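Local coordinates for protein nicotinate phosphoribosyltransferase (Porphyromonas gingivalis, PDB 2IM5) that probably makes nicotinate D-ribonucleotide from nicotinate and 5-phosphoribosyl diphosphate at the expense of ATP, a step of NAD(+) biosynthesis, at residues I35-Q40 / M167-S172; D65-L70 / F84-R89. All blocks are in the same frame, centred on the assembly; numbering follows the deposited sequence.

Interaction 1. Residues I35-Q40 / M167-S172; sequences IDRNRQ and MRRRFS
A bend at chi3 (-68°) turns the guanidinium of R37 away from the line of its own chain and toward R169, whose chain instead runs straight out from CG to NE. The two side chains cross at about a right angle, and only their guanidinium groups meet. R37 NH2 lies 3.0 Å from R169 NH2, near the plane of the R169 guanidinium and at its edge, while the two guanidinium planes stand 79° apart. Both nitrogens are donors, so no hydrogen bond joins them, and two like charges are brought close. Each nitrogen has an acceptor nearby: R37 NH2 donates to N346 OD1, and R169 NH2 to the backbone O of I347, with a weak second bond to the same N346 OD1. The close approach is probably tolerated because both NH2 groups are supplied in this way.

The backbone on each side is shaped by a type I turn, D36 to R39 and M167 to R170. In the first, D36 OD1 accepts from N38 N at 3.0 Å and OD2 from Q40 N at 2.7 Å, both donors lying above the carboxylate plane. Thus a surface arginine pair links the end of strand 29-36, in the antiparallel sheet, to the loop between strand 162-164 and helix 173-186, and R37 leaves from an Asx turn made by D36 within a type I beta turn.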
loop_
_atom_site.group_PDB
_atom_site.type_symbol
_atom_site.label_atom_id
_atom_site.label_comp_id
_atom_site.label_asym_id
_atom_site.label_seq_id
_atom_site.Cartn_x
_atom_site.Cartn_y
_atom_site.Cartn_z
ATOM N N ILE A 35 -1.662 -13.906 3.958
ATOM C CA ILE A 35 -1.450 -14.949 2.967
ATOM C C ILE A 35 0.036 -15.062 2.631
ATOM O O ILE A 35 0.656 -14.104 2.162
ATOM C CB ILE A 35 -2.192 -14.662 1.632
ATOM C CG1 ILE A 35 -3.674 -14.374 1.879
ATOM C CG2 ILE A 35 -2.036 -15.854 0.695
ATOM C CD1 ILE A 35 -4.441 -15.542 2.460
ATOM N N ASP A 36 0.616 -16.226 2.899
ATOM C CA ASP A 36 2.011 -16.457 2.545
ATOM C C ASP A 36 1.926 -17.161 1.201
ATOM O O ASP A 36 1.653 -18.359 1.135
ATOM C CB ASP A 36 2.702 -17.354 3.560
ATOM C CG ASP A 36 4.061 -17.844 3.071
ATOM O OD1 ASP A 36 4.597 -17.279 2.085
ATOM O OD2 ASP A 36 4.596 -18.796 3.681
ATOM N N ARG A 37 2.149 -16.406 0.134
ATOM C CA ARG A 37 2.047 -16.941 -1.208
ATOM C C ARG A 37 3.099 -17.975 -1.586
ATOM O O ARG A 37 3.051 -18.544 -2.674
ATOM C CB ARG A 37 2.005 -15.781 -2.205
ATOM C CG ARG A 37 0.806 -14.870 -1.936
ATOM C CD ARG A 37 0.563 -13.826 -3.005
ATOM N NE ARG A 37 1.615 -12.815 -3.053
ATOM C CZ ARG A 37 1.499 -11.652 -3.686
ATOM N NH1 ARG A 37 0.373 -11.351 -4.322
ATOM N NH2 ARG A 37 2.507 -10.791 -3.688
ATOM N N ASN A 38 4.036 -18.233 -0.682
ATOM C CA ASN A 38 5.063 -19.232 -0.933
ATOM C C ASN A 38 4.765 -20.474 -0.105
ATOM O O ASN A 38 5.503 -21.458 -0.155
ATOM C CB ASN A 38 6.447 -18.685 -0.580
ATOM C CG ASN A 38 7.052 -17.860 -1.700
ATOM O OD1 ASN A 38 8.108 -17.255 -1.534
ATOM N ND2 ASN A 38 6.390 -17.839 -2.852
ATOM N N ARG A 39 3.673 -20.420 0.651
ATOM C CA ARG A 39 3.251 -21.532 1.497
ATOM C C ARG A 39 4.383 -22.144 2.319
ATOM O O ARG A 39 4.530 -23.364 2.374
ATOM C CB ARG A 39 2.596 -22.627 0.650
ATOM C CG ARG A 39 1.280 -22.227 0.013
ATOM C CD ARG A 39 0.595 -23.438 -0.612
ATOM N NE ARG A 39 -0.665 -23.085 -1.263
ATOM C CZ ARG A 39 -1.727 -22.585 -0.634
ATOM N NH1 ARG A 39 -1.690 -22.377 0.677
ATOM N NH2 ARG A 39 -2.824 -22.285 -1.319
ATOM N N GLN A 40 5.182 -21.295 2.952
ATOM C CA GLN A 40 6.281 -21.765 3.784
ATOM C C GLN A 40 5.719 -22.408 5.043
ATOM O O GLN A 40 4.645 -22.038 5.518
ATOM C CB GLN A 40 7.183 -20.600 4.185
ATOM C CG GLN A 40 8.010 -20.025 3.056
ATOM C CD GLN A 40 8.800 -18.805 3.491
ATOM O OE1 GLN A 40 9.349 -18.767 4.594
ATOM N NE2 GLN A 40 8.871 -17.805 2.622
ATOM N N MET A 167 7.980 -0.713 3.164
ATOM C CA MET A 167 7.801 -1.069 4.563
ATOM C C MET A 167 7.324 -2.496 4.855
ATOM O O MET A 167 7.957 -3.226 5.613
ATOM C CB MET A 167 6.858 -0.066 5.234
ATOM C CG MET A 167 6.229 -0.570 6.521
ATOM S SD MET A 167 5.763 0.757 7.643
ATOM C CE MET A 167 5.991 -0.079 9.198
ATOM N N ARG A 168 6.213 -2.894 4.251
ATOM C CA ARG A 168 5.661 -4.216 4.501
ATOM C C ARG A 168 6.607 -5.405 4.360
ATOM O O ARG A 168 6.460 -6.393 5.078
ATOM C CB ARG A 168 4.426 -4.431 3.638
ATOM C CG ARG A 168 3.204 -3.723 4.191
ATOM C CD ARG A 168 2.041 -3.790 3.214
ATOM N NE ARG A 168 2.386 -3.106 1.975
ATOM C CZ ARG A 168 1.622 -3.094 0.893
ATOM N NH1 ARG A 168 0.459 -3.733 0.895
ATOM N NH2 ARG A 168 2.024 -2.442 -0.192
ATOM N N ARG A 169 7.579 -5.316 3.456
ATOM C CA ARG A 169 8.519 -6.420 3.269
ATOM C C ARG A 169 9.968 -6.081 3.591
ATOM O O ARG A 169 10.880 -6.781 3.157
ATOM C CB ARG A 169 8.424 -6.948 1.841
ATOM C CG ARG A 169 7.110 -7.644 1.577
ATOM C CD ARG A 169 7.025 -8.194 0.176
ATOM N NE ARG A 169 5.720 -8.799 -0.044
ATOM C CZ ARG A 169 5.362 -9.398 -1.173
ATOM N NH1 ARG A 169 6.220 -9.469 -2.184
ATOM N NH2 ARG A 169 4.148 -9.920 -1.291
ATOM N N ARG A 170 10.176 -5.010 4.351
ATOM C CA ARG A 170 11.523 -4.601 4.724
ATOM C C ARG A 170 12.217 -5.721 5.513
ATOM O O ARG A 170 11.552 -6.537 6.156
ATOM C CB ARG A 170 11.461 -3.339 5.579
ATOM C CG ARG A 170 10.807 -3.538 6.943
ATOM C CD ARG A 170 10.592 -2.204 7.650
ATOM N NE ARG A 170 10.004 -2.357 8.979
ATOM C CZ ARG A 170 9.495 -1.352 9.684
ATOM N NH1 ARG A 170 9.504 -0.119 9.185
ATOM N NH2 ARG A 170 8.968 -1.577 10.880
ATOM N N PHE A 171 13.547 -5.759 5.457
ATOM C CA PHE A 171 14.301 -6.764 6.197
ATOM C C PHE A 171 14.093 -6.477 7.681
ATOM O O PHE A 171 13.904 -7.386 8.484
ATOM C CB PHE A 171 15.795 -6.680 5.858
ATOM C CG PHE A 171 16.630 -7.742 6.532
ATOM C CD1 PHE A 171 16.782 -9.002 5.956
ATOM C CD2 PHE A 171 17.249 -7.486 7.749
ATOM C CE1 PHE A 171 17.544 -9.990 6.587
ATOM C CE2 PHE A 171 18.010 -8.465 8.389
ATOM C CZ PHE A 171 18.158 -9.717 7.806
ATOM N N SER A 172 14.132 -5.198 8.034
ATOM C CA SER A 172 13.936 -4.753 9.412
ATOM C C SER A 172 13.739 -3.239 9.419
ATOM O O SER A 172 14.016 -2.564 8.424
ATOM C CB SER A 172 15.159 -5.087 10.268
ATOM O OG SER A 172 16.302 -4.394 9.797
#

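Interaction 2. Residues D65-L70 / F84-R89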
loop_
_atom_site.group_PDB
_atom_site.type_symbol
_atom_site.label_atom_id
_atom_site.label_comp_id
_atom_site.label_asym_id
_atom_site.label_seq_id
_atom_site.Cartn_x
_atom_site.Cartn_y
_atom_site.Cartn_z
ATOM N N ASP A 65 5.299 15.066 19.754
ATOM C CA ASP A 65 5.989 15.482 18.537
ATOM C C ASP A 65 5.344 14.879 17.301
ATOM O O ASP A 65 5.253 15.536 16.263
ATOM C CB ASP A 65 7.469 15.083 18.565
ATOM C CG ASP A 65 8.283 15.924 19.527
ATOM O OD1 ASP A 65 7.881 17.078 19.801
ATOM O OD2 ASP A 65 9.337 15.435 19.997
ATOM N N GLU A 66 4.905 13.626 17.406
ATOM C CA GLU A 66 4.272 12.970 16.268
ATOM C C GLU A 66 2.955 13.657 15.941
ATOM O O GLU A 66 2.625 13.850 14.776
ATOM C CB GLU A 66 4.051 11.487 16.558
ATOM C CG GLU A 66 5.355 10.733 16.768
ATOM C CD GLU A 66 5.144 9.257 17.052
ATOM O OE1 GLU A 66 4.204 8.916 17.805
ATOM O OE2 GLU A 66 5.934 8.444 16.529
ATOM N N LYS A 67 2.214 14.041 16.972
ATOM C CA LYS A 67 0.945 14.725 16.759
ATOM C C LYS A 67 1.184 16.051 16.032
ATOM O O LYS A 67 0.459 16.389 15.098
ATOM C CB LYS A 67 0.239 14.988 18.093
ATOM C CG LYS A 67 -1.136 15.607 17.939
ATOM C CD LYS A 67 -1.752 15.995 19.275
ATOM C CE LYS A 67 -3.042 16.777 19.064
ATOM N NZ LYS A 67 -3.665 17.266 20.336
ATOM N N GLU A 68 2.196 16.802 16.460
ATOM C CA GLU A 68 2.521 18.078 15.820
ATOM C C GLU A 68 2.956 17.851 14.379
ATOM O O GLU A 68 2.659 18.659 13.496
ATOM C CB GLU A 68 3.637 18.795 16.579
ATOM C CG GLU A 68 3.196 19.385 17.906
ATOM C CD GLU A 68 4.365 19.901 18.741
ATOM O OE1 GLU A 68 5.237 20.613 18.181
ATOM O OE2 GLU A 68 4.405 19.597 19.958
ATOM N N PHE A 69 3.669 16.750 14.144
ATOM C CA PHE A 69 4.112 16.412 12.799
ATOM C C PHE A 69 2.890 16.156 11.906
ATOM O O PHE A 69 2.806 16.661 10.787
ATOM C CB PHE A 69 4.986 15.159 12.827
ATOM C CG PHE A 69 5.339 14.635 11.467
ATOM C CD1 PHE A 69 6.265 15.300 10.665
ATOM C CD2 PHE A 69 4.729 13.481 10.977
ATOM C CE1 PHE A 69 6.579 14.822 9.390
ATOM C CE2 PHE A 69 5.033 12.997 9.714
ATOM C CZ PHE A 69 5.964 13.671 8.913
ATOM N N LEU A 70 1.946 15.364 12.404
ATOM C CA LEU A 70 0.748 15.057 11.632
ATOM C C LEU A 70 -0.017 16.330 11.282
ATOM O O LEU A 70 -0.500 16.490 10.160
ATOM C CB LEU A 70 -0.172 14.107 12.409
ATOM C CG LEU A 70 0.363 12.697 12.685
ATOM C CD1 LEU A 70 -0.666 11.909 13.469
ATOM C CD2 LEU A 70 0.679 11.992 11.366
ATOM N N PHE A 84 -8.544 11.184 17.210
ATOM C CA PHE A 84 -8.780 9.744 17.239
ATOM C C PHE A 84 -7.454 9.004 17.382
ATOM O O PHE A 84 -7.316 8.127 18.228
ATOM C CB PHE A 84 -9.482 9.282 15.956
ATOM C CG PHE A 84 -9.444 7.793 15.751
ATOM C CD1 PHE A 84 -10.209 6.946 16.549
ATOM C CD2 PHE A 84 -8.608 7.234 14.784
ATOM C CE1 PHE A 84 -10.145 5.562 16.393
ATOM C CE2 PHE A 84 -8.532 5.849 14.617
ATOM C CZ PHE A 84 -9.305 5.010 15.426
ATOM N N LEU A 85 -6.479 9.357 16.550
ATOM C CA LEU A 85 -5.177 8.708 16.608
ATOM C C LEU A 85 -4.488 8.970 17.946
ATOM O O LEU A 85 -3.819 8.094 18.494
ATOM C CB LEU A 85 -4.286 9.198 15.465
ATOM C CG LEU A 85 -4.686 8.797 14.037
ATOM C CD1 LEU A 85 -3.673 9.370 13.052
ATOM C CD2 LEU A 85 -4.749 7.267 13.908
ATOM N N ASP A 86 -4.663 10.176 18.475
ATOM C CA ASP A 86 -4.045 10.544 19.739
ATOM C C ASP A 86 -4.538 9.666 20.889
ATOM O O ASP A 86 -3.780 9.349 21.802
ATOM C CB ASP A 86 -4.312 12.024 20.040
ATOM C CG ASP A 86 -3.408 12.573 21.141
ATOM O OD1 ASP A 86 -2.245 12.126 21.240
ATOM O OD2 ASP A 86 -3.853 13.465 21.899
ATOM N N GLY A 87 -5.801 9.263 20.837
ATOM C CA GLY A 87 -6.334 8.415 21.892
ATOM C C GLY A 87 -6.442 6.953 21.496
ATOM O O GLY A 87 -6.899 6.123 22.285
ATOM N N PHE A 88 -6.004 6.632 20.283
ATOM C CA PHE A 88 -6.079 5.269 19.766
ATOM C C PHE A 88 -5.127 4.277 20.411
ATOM O O PHE A 88 -3.973 4.600 20.703
ATOM C CB PHE A 88 -5.815 5.275 18.255
ATOM C CG PHE A 88 -5.864 3.908 17.618
ATOM C CD1 PHE A 88 -7.081 3.331 17.267
ATOM C CD2 PHE A 88 -4.689 3.202 17.366
ATOM C CE1 PHE A 88 -7.132 2.067 16.667
ATOM C CE2 PHE A 88 -4.726 1.936 16.766
ATOM C CZ PHE A 88 -5.954 1.370 16.414
ATOM N N ARG A 89 -5.620 3.058 20.610
ATOM C CA ARG A 89 -4.820 1.975 21.162
ATOM C C ARG A 89 -5.164 0.709 20.404
ATOM O O ARG A 89 -6.341 0.383 20.250
ATOM C CB ARG A 89 -5.116 1.765 22.647
ATOM C CG ARG A 89 -4.570 2.851 23.546
ATOM C CD ARG A 89 -3.044 2.908 23.511
ATOM N NE ARG A 89 -2.538 3.978 24.368
ATOM C CZ ARG A 89 -2.706 5.275 24.125
ATOM N NH1 ARG A 89 -3.360 5.673 23.042
ATOM N NH2 ARG A 89 -2.236 6.178 24.976
#
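This is a small, partly buried helix-helix contact, in which helix 64-73 meets the C-terminal part of helix 79-87 through one leucine pair and one loosely matched pair of charges. K67 and D86 are the residues of nearest backbone approach, their CA atoms 7.2 Å apart, and the two segments bury 127 Å² between them.

The apolar half is made by L70 and L85, both buried. Each touches with a single methyl group, CD1 of L70 lying 4.0 Å from CD1 of L85, and the two side chains cross at about a right angle. Both leucines share the same shape, with CG opposite the carbonyl carbon and chi2 near 180°, which carries CD1 out to the far end of each chain.

One turn earlier on helix 64-73, K67 extends fully, its CG opposite the backbone N (chi1 -176°) and every later torsion near 180°. Its NZ comes to 4.1 Å from D86 OD2, beyond salt-bridge range, so the attraction is probably only a general electrostatic one. R64 lies near both groups: its NH1 is close to K67 NZ, a like charge, and its NH2 forms a long, weak ion pair with D86 OD2. The carboxylate thus sits near two positive groups without a short bond to either.

Farther along the chain, R89 NH1 donates to F88 O at 2.6 Å. The arrangement is that of two consecutive helices joined by a short connection, a helical hairpin within the family's N-terminal region.

How the interactions relate
Interaction 2 is nested in the chain between the two halves of interaction 1, yet the contacts are separate in space: their centres lie 28 Å apart and their nearest atoms about 11 Å apart. They also differ in reach. Interaction 2 closes a local helix pair, whereas interaction 1 bridges 126 intervening residues and brings the end of strand 29-36, in the antiparallel sheet, up to the loop after strand 162-164 of the parallel sheet. The centre of interaction 1 lies about 14 Å from the centre of the chain, that of interaction 2 about 21 Å. H213, the predicted site of autophosphorylation, is unmodified in this structure and belongs to neither contact.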